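Local coordinates for protein TP_0956 (Treponema pallidum subsp. pallidum, PDB 3U64) that is a lipoprotein built of tetratricopeptide-type helices that probably serves as the T component of a TRAP transporter, probably through contacts with partner proteins, at residues 121-132 with 143-151; 158-166 with 178-186. All blocks are in the same frame, centred on the assembly; numbering follows the deposited sequence.

Interaction 1: 121-132 with 143-151; sequences LETAYPGFTREV and VLSRCTRVD. With SO4 (sulfate ion), chain C; SO4 (sulfate ion), chain E.
Tyr125 reaches across to Asp151 and joins the type II beta turn Tyr125-Phe128, between helices 96-124 and 128-132, to the loop that follows helix 137-144. The setting is the all-helical TPR-like fold of the TRAP transporter T component. The central polar bond is donated by Tyr125 OH to Asp151 OD2, at 2.5 Å. The hydroxyl comes in on the syn side of OD2, while Thr148 N approaches the same oxygen on the anti side at 2.8 Å. Two donors thus grip one oxygen of the buried Asp151. Asp151 OD1 forms a salt bridge with Arg66, which would be expected to keep the carboxylate ionised.

Arg146 lays one face of its guanidinium over Tyr125 CB and CD1, with the ring and guanidinium planes 66° apart. The bend at chi3 (63°) turns the group back over the tyrosine. A water links the two segments here, accepting from Arg146 NH2 and donating to Pro126 O.

The apolar part centres on Phe128. Its CG lies anti to the backbone N (chi1 -177°), which carries the ring to Val143. Phe128 CD1 meets Val143 CG2 at 3.4 Å. Cys147 SG sits at the ring edge, 3.9 Å from Phe128 CE1, a sulfur-aromatic contact. Leu121 CB lies over the centre of one ring face.

Glu122 ties the turn to the helix before it. OE2 accepts from Gly127 N, and OE1 from both Thr129 N and Thr129 OG1. Gly127 is the N-cap of helix 128-132.

Two sulfates, probably from the crystallisation liquor, sit at the outer arginines. Arg130 holds one by weak bonds, with Arg139 as a further donor. Arg149 NH2 meets O1 of the other at 2.9 Å, near the guanidinium plane.

Interaction 2: 158-166 with 178-186; sequences VGTGYVAAF and TVHAAVMML
Gly159 and Ala182 bring helices 152-166 and 176-192 together as a roughly antiparallel pair in the TPR-like helical array. The axes of the two segments pass 8.0 Å apart, with 141° between their directions. The backbones come closest here. Gly159 CA and Ala182 CA are 4.2 Å apart, and Leu186 CG rests 3.9 Å from Gly159 CA, directly on the helix backbone. One turn on, Tyr162 CB meets Ala182 CB at 3.5 Å. The chi1 of Thr178 (-69°) sets its CG2 obliquely against the tyrosine ring, 3.2 Å from Tyr162 CD2. Val158 CG1 touches both SD and CE of Met185. At the far end Phe166 makes a close CH-pi contact: Val179 CG2 stands over one ring face, 3.6 Å from Phe166 CD1.

The Val163 side is looser. Val163 CG2 is 4.1 Å from Leu186 CD1 and farther still from Val183. Val163 and Phe166 both keep some exposure. No hydrogen bond crosses between the segments.

Helix 96-124 backs the pair through Val158, Tyr162 and Ala165. Helix 196-211 packs on Thr160, Val179 and Val183, and helix 137-144 lies against Met184 and Met185.

Interaction 1 comes first in the chain and is complete before residue 158. Helix 152-166 is the next helix after 137-144. The centres of the two contacts are about 15 Å apart. They touch by packing. Leu144 CD1 lies 3.5 Å from Met184 O, and Leu144 CD2 is 3.9 Å from Met185 CG. Val132 O approaches Ala181 CB at 3.4 Å. Interaction 2 lies nearer the middle, its centre about 9 Å from the chain centre against 20 Å for interaction 1. The two sulfates lie at the interaction 1 end, and neither is at interaction 2. Together the contacts join successive helices of one TPR-like array.

Interaction 1: 121-132 with 143-151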
loop_
_atom_site.group_PDB
_atom_site.type_symbol
_atom_site.label_atom_id
_atom_site.label_comp_id
_atom_site.label_asym_id
_atom_site.label_seq_id
_atom_site.Cartn_x
_atom_site.Cartn_y
_atom_site.Cartn_z
ATOM N N LEU A 121 9.711 1.202 -29.145
ATOM C CA LEU A 121 9.761 1.043 -30.606
ATOM C C LEU A 121 9.596 2.377 -31.336
ATOM O O LEU A 121 10.302 2.654 -32.315
ATOM C CB LEU A 121 8.744 -0.001 -31.109
ATOM C CG LEU A 121 9.140 -1.425 -30.676
ATOM C CD1 LEU A 121 8.036 -2.444 -30.854
ATOM C CD2 LEU A 121 10.390 -1.871 -31.400
ATOM N N GLU A 122 8.695 3.219 -30.848
ATOM C CA GLU A 122 8.475 4.515 -31.479
ATOM C C GLU A 122 9.712 5.423 -31.415
ATOM O O GLU A 122 9.984 6.195 -32.341
ATOM C CB GLU A 122 7.268 5.233 -30.869
ATOM C CG GLU A 122 6.937 6.563 -31.573
ATOM C CD GLU A 122 6.347 6.358 -32.967
ATOM O OE1 GLU A 122 5.932 5.220 -33.283
ATOM O OE2 GLU A 122 6.294 7.337 -33.750
ATOM N N THR A 123 10.446 5.340 -30.316
ATOM C CA THR A 123 11.689 6.093 -30.144
ATOM C C THR A 123 12.745 5.603 -31.131
ATOM O O THR A 123 13.454 6.400 -31.742
ATOM C CB THR A 123 12.244 5.932 -28.702
ATOM O OG1 THR A 123 11.476 6.736 -27.801
ATOM C CG2 THR A 123 13.694 6.360 -28.623
ATOM N N ALA A 124 12.836 4.284 -31.285
ATOM C CA ALA A 124 13.825 3.672 -32.168
ATOM C C ALA A 124 13.508 3.852 -33.650
ATOM O O ALA A 124 14.419 3.890 -34.486
ATOM C CB ALA A 124 13.983 2.196 -31.847
ATOM N N TYR A 125 12.222 3.949 -33.979
ATOM C CA TYR A 125 11.774 4.008 -35.378
ATOM C C TYR A 125 10.569 4.911 -35.489
ATOM O O TYR A 125 9.429 4.424 -35.518
ATOM C CB TYR A 125 11.350 2.625 -35.883
ATOM C CG TYR A 125 12.351 1.532 -35.619
ATOM C CD1 TYR A 125 13.560 1.496 -36.302
ATOM C CD2 TYR A 125 12.082 0.527 -34.693
ATOM C CE1 TYR A 125 14.482 0.497 -36.064
ATOM C CE2 TYR A 125 13.004 -0.477 -34.441
ATOM C CZ TYR A 125 14.201 -0.488 -35.131
ATOM O OH TYR A 125 15.118 -1.481 -34.894
ATOM N N PRO A 126 10.808 6.224 -35.541
ATOM C CA PRO A 126 9.729 7.219 -35.612
ATOM C C PRO A 126 8.700 6.865 -36.675
ATOM O O PRO A 126 9.070 6.557 -37.807
ATOM C CB PRO A 126 10.474 8.499 -35.989
ATOM C CG PRO A 126 11.832 8.327 -35.309
ATOM C CD PRO A 126 12.140 6.843 -35.374
ATOM N N GLY A 127 7.423 6.901 -36.311
ATOM C CA GLY A 127 6.347 6.609 -37.246
ATOM C C GLY A 127 5.921 5.156 -37.146
ATOM O O GLY A 127 4.986 4.722 -37.828
ATOM N N PHE A 128 6.612 4.418 -36.276
ATOM C CA PHE A 128 6.380 2.984 -36.080
ATOM C C PHE A 128 4.922 2.676 -35.734
ATOM O O PHE A 128 4.344 1.706 -36.237
ATOM C CB PHE A 128 7.295 2.436 -34.970
ATOM C CG PHE A 128 7.174 0.934 -34.763
ATOM C CD1 PHE A 128 8.153 0.075 -35.258
ATOM C CD2 PHE A 128 6.087 0.387 -34.068
ATOM C CE1 PHE A 128 8.044 -1.322 -35.078
ATOM C CE2 PHE A 128 5.972 -1.001 -33.877
ATOM C CZ PHE A 128 6.947 -1.856 -34.382
ATOM N N THR A 129 4.346 3.495 -34.856
ATOM C CA THR A 129 2.979 3.292 -34.382
ATOM C C THR A 129 1.931 3.472 -35.483
ATOM O O THR A 129 0.960 2.722 -35.549
ATOM C CB THR A 129 2.651 4.228 -33.196
ATOM O OG1 THR A 129 3.578 3.981 -32.132
ATOM C CG2 THR A 129 1.233 3.971 -32.695
ATOM N N ARG A 130 2.127 4.470 -36.338
ATOM C CA ARG A 130 1.217 4.719 -37.446
ATOM C C ARG A 130 1.285 3.562 -38.444
ATOM O O ARG A 130 0.266 3.109 -38.972
ATOM C CB ARG A 130 1.570 6.035 -38.135
ATOM C CG ARG A 130 0.434 6.650 -38.946
ATOM C CD ARG A 130 0.677 8.142 -39.177
ATOM N NE ARG A 130 -0.478 8.854 -39.733
ATOM C CZ ARG A 130 -1.457 9.390 -39.006
ATOM N NH1 ARG A 130 -1.441 9.286 -37.681
ATOM N NH2 ARG A 130 -2.456 10.029 -39.607
ATOM N N GLU A 131 2.497 3.087 -38.703
ATOM C CA GLU A 131 2.683 2.005 -39.655
ATOM C C GLU A 131 2.097 0.720 -39.109
ATOM O O GLU A 131 1.294 0.060 -39.765
ATOM C CB GLU A 131 4.173 1.806 -39.960
ATOM C CG GLU A 131 4.811 3.019 -40.576
ATOM C CD GLU A 131 4.058 3.489 -41.805
ATOM O OE1 GLU A 131 3.968 2.703 -42.774
ATOM O OE2 GLU A 131 3.547 4.634 -41.794
ATOM N N VAL A 132 2.504 0.371 -37.893
ATOM C CA VAL A 132 2.197 -0.945 -37.360
ATOM C C VAL A 132 0.686 -1.110 -37.181
ATOM O O VAL A 132 0.167 -2.208 -37.271
ATOM C CB VAL A 132 2.974 -1.232 -36.032
ATOM C CG1 VAL A 132 2.261 -0.614 -34.830
ATOM C CG2 VAL A 132 3.162 -2.716 -35.832
ATOM N N VAL A 143 7.490 -2.385 -41.714
ATOM C CA VAL A 143 8.011 -1.792 -40.487
ATOM C C VAL A 143 8.555 -2.863 -39.549
ATOM O O VAL A 143 9.519 -2.629 -38.823
ATOM C CB VAL A 143 6.991 -0.896 -39.746
ATOM C CG1 VAL A 143 5.848 -1.727 -39.113
ATOM C CG2 VAL A 143 7.712 -0.122 -38.663
ATOM N N LEU A 144 7.949 -4.044 -39.571
ATOM C CA LEU A 144 8.435 -5.121 -38.716
ATOM C C LEU A 144 9.769 -5.650 -39.243
ATOM O O LEU A 144 10.540 -6.247 -38.500
ATOM C CB LEU A 144 7.407 -6.258 -38.578
ATOM C CG LEU A 144 6.141 -5.964 -37.755
ATOM C CD1 LEU A 144 5.254 -7.198 -37.645
ATOM C CD2 LEU A 144 6.470 -5.454 -36.369
ATOM N N SER A 145 10.049 -5.417 -40.522
ATOM C CA SER A 145 11.289 -5.927 -41.100
ATOM C C SER A 145 12.488 -5.052 -40.691
ATOM O O SER A 145 13.653 -5.432 -40.866
ATOM C CB SER A 145 11.172 -6.042 -42.620
ATOM O OG SER A 145 11.389 -4.786 -43.246
ATOM N N ARG A 146 12.185 -3.893 -40.119
ATOM C CA ARG A 146 13.219 -2.991 -39.629
ATOM C C ARG A 146 13.742 -3.421 -38.255
ATOM O O ARG A 146 14.855 -3.059 -37.857
ATOM C CB ARG A 146 12.694 -1.552 -39.592
ATOM C CG ARG A 146 12.287 -1.019 -40.968
ATOM C CD ARG A 146 11.628 0.348 -40.863
ATOM N NE ARG A 146 12.532 1.362 -40.325
ATOM C CZ ARG A 146 12.147 2.570 -39.916
ATOM N NH1 ARG A 146 10.862 2.914 -39.982
ATOM N NH2 ARG A 146 13.048 3.434 -39.446
ATOM N N CYS A 147 12.943 -4.222 -37.552
ATOM C CA CYS A 147 13.278 -4.677 -36.207
ATOM C C CYS A 147 14.446 -5.653 -36.187
ATOM O O CYS A 147 14.593 -6.490 -37.068
ATOM C CB CYS A 147 12.052 -5.327 -35.542
ATOM S SG CYS A 147 10.689 -4.160 -35.286
ATOM N N THR A 148 15.260 -5.557 -35.148
ATOM C CA THR A 148 16.363 -6.489 -34.943
ATOM C C THR A 148 16.243 -7.192 -33.586
ATOM O O THR A 148 15.281 -6.972 -32.828
ATOM C CB THR A 148 17.682 -5.741 -34.978
ATOM O OG1 THR A 148 17.749 -4.877 -33.839
ATOM C CG2 THR A 148 17.765 -4.906 -36.261
ATOM N N ARG A 149 17.240 -8.016 -33.275
ATOM C CA ARG A 149 17.223 -8.805 -32.052
ATOM C C ARG A 149 17.158 -7.888 -30.846
ATOM O O ARG A 149 16.618 -8.253 -29.804
ATOM C CB ARG A 149 18.447 -9.714 -31.979
ATOM C CG ARG A 149 18.311 -10.959 -32.861
ATOM C CD ARG A 149 19.643 -11.662 -33.116
ATOM N NE ARG A 149 20.029 -12.570 -32.045
ATOM C CZ ARG A 149 19.569 -13.813 -31.911
ATOM N NH1 ARG A 149 18.684 -14.293 -32.773
ATOM N NH2 ARG A 149 19.991 -14.579 -30.911
ATOM N N VAL A 150 17.697 -6.684 -31.003
ATOM C CA VAL A 150 17.674 -5.694 -29.939
ATOM C C VAL A 150 16.231 -5.293 -29.577
ATOM O O VAL A 150 15.971 -4.874 -28.449
ATOM C CB VAL A 150 18.542 -4.463 -30.336
ATOM C CG1 VAL A 150 18.176 -3.235 -29.547
ATOM C CG2 VAL A 150 20.013 -4.791 -30.151
ATOM N N ASP A 151 15.304 -5.456 -30.528
ATOM C CA ASP A 151 13.902 -5.051 -30.355
ATOM C C ASP A 151 12.988 -6.161 -29.836
ATOM O O ASP A 151 11.799 -5.940 -29.622
ATOM C CB ASP A 151 13.329 -4.529 -31.675
ATOM C CG ASP A 151 14.159 -3.413 -32.262
ATOM O OD1 ASP A 151 14.433 -2.453 -31.520
ATOM O OD2 ASP A 151 14.545 -3.500 -33.455
HETATM S S SO4 C . -1.846 7.124 -42.561
HETATM O O1 SO4 C . -1.815 7.011 -44.018
HETATM O O2 SO4 C . -0.473 7.161 -42.051
HETATM O O3 SO4 C . -2.512 8.373 -42.207
HETATM O O4 SO4 C . -2.587 5.991 -41.995
HETATM S S SO4 E . 18.350 -18.246 -31.253
HETATM O O1 SO4 E . 19.042 -17.316 -30.357
HETATM O O2 SO4 E . 18.247 -17.693 -32.607
HETATM O O3 SO4 E . 19.120 -19.492 -31.273
HETATM O O4 SO4 E . 17.007 -18.509 -30.741
HETATM O O HOH W 1 11.799 5.928 -38.858
#

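Interaction 2: 158-166 with 178-186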
loop_
_atom_site.group_PDB
_atom_site.type_symbol
_atom_site.label_atom_id
_atom_site.label_comp_id
_atom_site.label_asym_id
_atom_site.label_seq_id
_atom_site.Cartn_x
_atom_site.Cartn_y
_atom_site.Cartn_z
ATOM N N VAL A 158 4.908 -5.593 -25.816
ATOM C CA VAL A 158 3.823 -4.907 -26.515
ATOM C C VAL A 158 2.788 -5.920 -26.997
ATOM O O VAL A 158 1.594 -5.784 -26.708
ATOM C CB VAL A 158 4.344 -4.078 -27.727
ATOM C CG1 VAL A 158 3.190 -3.551 -28.535
ATOM C CG2 VAL A 158 5.215 -2.927 -27.248
ATOM N N GLY A 159 3.249 -6.946 -27.709
ATOM C CA GLY A 159 2.355 -7.973 -28.215
ATOM C C GLY A 159 1.608 -8.652 -27.071
ATOM O O GLY A 159 0.395 -8.911 -27.159
ATOM N N THR A 160 2.327 -8.954 -25.994
ATOM C CA THR A 160 1.694 -9.626 -24.847
ATOM C C THR A 160 0.632 -8.743 -24.204
ATOM O O THR A 160 -0.445 -9.220 -23.875
ATOM C CB THR A 160 2.720 -10.020 -23.804
ATOM O OG1 THR A 160 3.631 -10.969 -24.381
ATOM C CG2 THR A 160 2.058 -10.617 -22.546
ATOM N N GLY A 161 0.942 -7.453 -24.029
ATOM C CA GLY A 161 0.001 -6.516 -23.438
ATOM C C GLY A 161 -1.303 -6.473 -24.211
ATOM O O GLY A 161 -2.395 -6.534 -23.637
ATOM N N TYR A 162 -1.197 -6.395 -25.531
ATOM C CA TYR A 162 -2.389 -6.317 -26.369
ATOM C C TYR A 162 -3.194 -7.630 -26.375
ATOM O O TYR A 162 -4.418 -7.605 -26.268
ATOM C CB TYR A 162 -2.043 -5.851 -27.791
ATOM C CG TYR A 162 -1.873 -4.344 -27.921
ATOM C CD1 TYR A 162 -0.616 -3.777 -28.106
ATOM C CD2 TYR A 162 -2.967 -3.491 -27.845
ATOM C CE1 TYR A 162 -0.450 -2.401 -28.217
ATOM C CE2 TYR A 162 -2.816 -2.109 -27.976
ATOM C CZ TYR A 162 -1.556 -1.570 -28.156
ATOM O OH TYR A 162 -1.393 -0.195 -28.273
ATOM N N VAL A 163 -2.503 -8.761 -26.478
ATOM C CA VAL A 163 -3.152 -10.064 -26.389
ATOM C C VAL A 163 -3.818 -10.290 -25.026
ATOM O O VAL A 163 -4.894 -10.883 -24.950
ATOM C CB VAL A 163 -2.145 -11.207 -26.661
ATOM C CG1 VAL A 163 -2.671 -12.512 -26.139
ATOM C CG2 VAL A 163 -1.844 -11.300 -28.159
ATOM N N ALA A 164 -3.181 -9.826 -23.947
ATOM C CA ALA A 164 -3.774 -9.976 -22.623
ATOM C C ALA A 164 -5.013 -9.070 -22.514
ATOM O O ALA A 164 -6.011 -9.449 -21.882
ATOM C CB ALA A 164 -2.760 -9.682 -21.506
ATOM N N ALA A 165 -4.974 -7.895 -23.152
ATOM C CA ALA A 165 -6.156 -7.021 -23.116
ATOM C C ALA A 165 -7.306 -7.632 -23.910
ATOM O O ALA A 165 -8.463 -7.558 -23.496
ATOM C CB ALA A 165 -5.835 -5.599 -23.620
ATOM N N PHE A 166 -6.977 -8.225 -25.056
ATOM C CA PHE A 166 -7.967 -8.834 -25.945
ATOM C C PHE A 166 -8.706 -9.979 -25.250
ATOM O O PHE A 166 -9.913 -10.145 -25.402
ATOM C CB PHE A 166 -7.284 -9.342 -27.214
ATOM C CG PHE A 166 -8.181 -10.160 -28.114
ATOM C CD1 PHE A 166 -9.311 -9.596 -28.691
ATOM C CD2 PHE A 166 -7.870 -11.482 -28.412
ATOM C CE1 PHE A 166 -10.132 -10.345 -29.531
ATOM C CE2 PHE A 166 -8.690 -12.244 -29.256
ATOM C CZ PHE A 166 -9.817 -11.673 -29.812
ATOM N N THR A 178 -5.670 -4.071 -34.263
ATOM C CA THR A 178 -4.769 -3.989 -33.120
ATOM C C THR A 178 -4.300 -5.394 -32.758
ATOM O O THR A 178 -3.096 -5.643 -32.609
ATOM C CB THR A 178 -5.436 -3.321 -31.911
ATOM O OG1 THR A 178 -5.644 -1.935 -32.195
ATOM C CG2 THR A 178 -4.560 -3.427 -30.676
ATOM N N VAL A 179 -5.259 -6.311 -32.648
ATOM C CA VAL A 179 -4.972 -7.707 -32.338
ATOM C C VAL A 179 -4.021 -8.325 -33.360
ATOM O O VAL A 179 -3.005 -8.926 -32.994
ATOM C CB VAL A 179 -6.262 -8.542 -32.294
ATOM C CG1 VAL A 179 -5.936 -10.017 -32.200
ATOM C CG2 VAL A 179 -7.145 -8.099 -31.131
ATOM N N HIS A 180 -4.345 -8.173 -34.639
ATOM C CA HIS A 180 -3.488 -8.689 -35.693
ATOM C C HIS A 180 -2.057 -8.121 -35.623
ATOM O O HIS A 180 -1.087 -8.859 -35.748
ATOM C CB HIS A 180 -4.104 -8.444 -37.074
ATOM C CG HIS A 180 -3.285 -9.010 -38.188
ATOM N ND1 HIS A 180 -3.103 -10.366 -38.361
ATOM C CD2 HIS A 180 -2.554 -8.407 -39.156
ATOM C CE1 HIS A 180 -2.317 -10.575 -39.400
ATOM N NE2 HIS A 180 -1.969 -9.401 -39.901
ATOM N N ALA A 181 -1.926 -6.818 -35.406
ATOM C CA ALA A 181 -0.606 -6.197 -35.260
ATOM C C ALA A 181 0.171 -6.772 -34.078
ATOM O O ALA A 181 1.386 -6.978 -34.157
ATOM C CB ALA A 181 -0.741 -4.681 -35.116
ATOM N N ALA A 182 -0.524 -7.020 -32.975
ATOM C CA ALA A 182 0.127 -7.550 -31.776
ATOM C C ALA A 182 0.724 -8.936 -32.039
ATOM O O ALA A 182 1.881 -9.209 -31.708
ATOM C CB ALA A 182 -0.861 -7.610 -30.595
ATOM N N VAL A 183 -0.072 -9.806 -32.647
ATOM C CA VAL A 183 0.383 -11.147 -32.952
ATOM C C VAL A 183 1.534 -11.111 -33.944
ATOM O O VAL A 183 2.511 -11.834 -33.763
ATOM C CB VAL A 183 -0.761 -12.033 -33.473
ATOM C CG1 VAL A 183 -0.228 -13.405 -33.876
ATOM C CG2 VAL A 183 -1.843 -12.174 -32.396
ATOM N N MET A 184 1.437 -10.257 -34.967
ATOM C CA MET A 184 2.525 -10.122 -35.935
ATOM C C MET A 184 3.823 -9.654 -35.259
ATOM O O MET A 184 4.915 -10.088 -35.633
ATOM C CB MET A 184 2.146 -9.187 -37.099
ATOM C CG MET A 184 1.014 -9.701 -37.998
ATOM S SD MET A 184 1.329 -11.345 -38.706
ATOM C CE MET A 184 0.199 -12.350 -37.730
ATOM N N MET A 185 3.711 -8.785 -34.259
ATOM C CA MET A 185 4.878 -8.412 -33.462
ATOM C C MET A 185 5.432 -9.620 -32.707
ATOM O O MET A 185 6.640 -9.844 -32.676
ATOM C CB MET A 185 4.570 -7.266 -32.495
ATOM C CG MET A 185 4.251 -5.931 -33.186
ATOM S SD MET A 185 4.112 -4.551 -32.006
ATOM C CE MET A 185 2.359 -4.223 -32.048
ATOM N N LEU A 186 4.551 -10.405 -32.104
ATOM C CA LEU A 186 5.002 -11.618 -31.426
ATOM C C LEU A 186 5.681 -12.583 -32.420
ATOM O O LEU A 186 6.782 -13.100 -32.164
ATOM C CB LEU A 186 3.831 -12.285 -30.687
ATOM C CG LEU A 186 3.343 -11.544 -29.432
ATOM C CD1 LEU A 186 2.046 -12.134 -28.920
ATOM C CD2 LEU A 186 4.388 -11.553 -28.317
#